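Local coordinates for conserved hypothetical protein (Streptococcus pneumoniae, PDB 2GK4) that is of unknown function but, as a flavoprotein of the DNA/pantothenate metabolism family, probably takes part in the biosynthesis of coenzyme A from pantothenate, at residues Y97-M102 against L136-T141. Numbering follows the deposited sequence.
Sequences YTPVYM and LFLKKT
Phe137 is matched by two residues, Val100 and Tyr101, in a classic beta bulge of a two-stranded antiparallel ribbon. The ribbon projects from the Rossmann-like core. Phe137 O takes two amides: Val100 N at 2.8 Å, in the carbonyl plane, and Tyr101 N by a weak hydrogen bond of 3.4 Å. Beyond the bulge, Phe137 N gives an almost straight bond (177°) to Tyr101 O. On the other side of it, Thr98 and Lys139 exchange N-H and C=O in both directions.

Lys139 runs alongside Thr98. With chi1 at 71°, its CG lies between the backbone N and the carbonyl carbon, and this sends the extended chain past the methyls of Val100 and Thr98. CB touches Val100 CG2. Lys139 CG, the next atom, meets Val100 CG2 at 3.7 Å and also reaches Thr98 CG2. CD still touches the valine methyl, while Lys139 CE has passed on to Thr98 CG2 at 4.2 Å. The valine side chain crosses the lysine at about a right angle. Thr98 meets the lysine with its methyl; its OG1 is hydrogen-bonded to Glu15 OE1.

Leu136, Phe137 and Leu138 also pair with a strand of the second subunit, so the sheet continues through the dimer interface. Tyr97 OH is hydrogen-bonded to Asp131 O of that subunit. Leu138 CB packs on Tyr97 CB at 3.8 Å. At the other end, the side chain of selenomethionine Met102 crosses that of Leu136 at about a right angle. Its SE lies 4.1 Å from Leu136 CB, and Met102 CB rests 3.9 Å from Leu136 CD1.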
# COMPACT_ATOMS: atom_id res chain seq x y z
N TYR A 97 -13.33 5.97 0.11
CA TYR A 97 -13.46 5.87 1.57
C TYR A 97 -12.14 6.04 2.28
O TYR A 97 -11.08 5.61 1.78
CB TYR A 97 -14.08 4.51 1.95
CG TYR A 97 -15.49 4.38 1.42
CD1 TYR A 97 -15.74 3.81 0.16
CD2 TYR A 97 -16.57 4.86 2.14
CE1 TYR A 97 -17.04 3.73 -0.36
CE2 TYR A 97 -17.88 4.79 1.63
CZ TYR A 97 -18.11 4.23 0.38
OH TYR A 97 -19.41 4.13 -0.11
N THR A 98 -12.22 6.56 3.50
CA THR A 98 -11.06 6.72 4.34
C THR A 98 -11.32 6.20 5.77
O THR A 98 -12.43 6.36 6.30
CB THR A 98 -10.62 8.20 4.32
OG1 THR A 98 -9.32 8.31 4.90
CG2 THR A 98 -11.67 9.14 5.00
N PRO A 99 -10.31 5.55 6.38
CA PRO A 99 -10.45 4.97 7.71
C PRO A 99 -10.91 5.98 8.76
O PRO A 99 -10.47 7.14 8.75
CB PRO A 99 -9.02 4.52 8.04
CG PRO A 99 -8.44 4.17 6.73
CD PRO A 99 -8.97 5.27 5.82
N VAL A 100 -11.80 5.53 9.66
CA VAL A 100 -12.20 6.35 10.79
C VAL A 100 -11.81 5.67 12.10
O VAL A 100 -11.14 6.27 12.96
CB VAL A 100 -13.72 6.66 10.76
CG1 VAL A 100 -14.16 7.38 12.06
CG2 VAL A 100 -14.07 7.50 9.54
N TYR A 101 -12.17 4.40 12.23
CA TYR A 101 -12.04 3.70 13.50
C TYR A 101 -11.82 2.22 13.27
O TYR A 101 -12.54 1.60 12.49
CB TYR A 101 -13.32 3.91 14.32
CG TYR A 101 -13.28 3.37 15.73
CD1 TYR A 101 -14.07 2.29 16.09
CD2 TYR A 101 -12.47 3.96 16.70
CE1 TYR A 101 -14.07 1.80 17.42
CE2 TYR A 101 -12.47 3.48 18.03
CZ TYR A 101 -13.26 2.39 18.37
OH TYR A 101 -13.29 1.90 19.67
N MSE A 102 -10.82 1.67 13.95
CA MSE A 102 -10.44 0.28 13.80
C MSE A 102 -10.54 -0.38 15.17
O MSE A 102 -9.99 0.12 16.15
CB MSE A 102 -8.99 0.21 13.31
CG MSE A 102 -8.29 -1.14 13.46
SE MSE A 102 -8.42 -2.18 11.85
CE MSE A 102 -9.86 -2.93 12.13
N LEU A 136 -12.83 -2.51 10.55
CA LEU A 136 -12.49 -1.12 10.22
C LEU A 136 -13.71 -0.40 9.64
O LEU A 136 -14.32 -0.90 8.68
CB LEU A 136 -11.31 -1.07 9.22
CG LEU A 136 -10.95 0.32 8.67
CD1 LEU A 136 -10.37 1.19 9.76
CD2 LEU A 136 -9.99 0.20 7.46
N PHE A 137 -14.06 0.76 10.22
CA PHE A 137 -15.14 1.62 9.72
C PHE A 137 -14.51 2.71 8.90
O PHE A 137 -13.53 3.33 9.33
CB PHE A 137 -15.94 2.21 10.89
CG PHE A 137 -16.66 1.16 11.72
CD1 PHE A 137 -15.99 0.49 12.75
CD2 PHE A 137 -17.97 0.79 11.40
CE1 PHE A 137 -16.64 -0.52 13.50
CE2 PHE A 137 -18.64 -0.22 12.14
CZ PHE A 137 -17.97 -0.87 13.18
N LEU A 138 -15.08 2.97 7.73
CA LEU A 138 -14.55 3.99 6.82
C LEU A 138 -15.69 4.91 6.42
O LEU A 138 -16.84 4.44 6.25
CB LEU A 138 -13.96 3.34 5.57
CG LEU A 138 -12.84 2.30 5.76
CD1 LEU A 138 -13.43 0.89 5.90
CD2 LEU A 138 -11.89 2.38 4.58
N LYS A 139 -15.39 6.19 6.28
CA LYS A 139 -16.41 7.16 5.76
C LYS A 139 -16.06 7.62 4.34
O LYS A 139 -14.91 7.47 3.91
CB LYS A 139 -16.47 8.39 6.68
CG LYS A 139 -15.24 9.31 6.59
CD LYS A 139 -15.32 10.50 7.55
CE LYS A 139 -14.24 11.53 7.24
NZ LYS A 139 -14.27 12.64 8.28
N LYS A 140 -17.03 8.19 3.62
CA LYS A 140 -16.73 8.81 2.33
C LYS A 140 -15.64 9.88 2.37
O LYS A 140 -15.58 10.73 3.31
CB LYS A 140 -17.98 9.40 1.70
CG LYS A 140 -18.88 8.37 1.07
CD LYS A 140 -19.95 9.06 0.22
CE LYS A 140 -21.05 8.08 -0.15
NZ LYS A 140 -22.33 8.77 -0.52
N THR A 141 -14.79 9.86 1.35
CA THR A 141 -13.81 10.93 1.16
C THR A 141 -14.53 12.17 0.60
O THR A 141 -15.66 12.05 0.09
CB THR A 141 -12.75 10.48 0.16
OG1 THR A 141 -13.40 9.86 -0.95
CG2 THR A 141 -11.79 9.48 0.83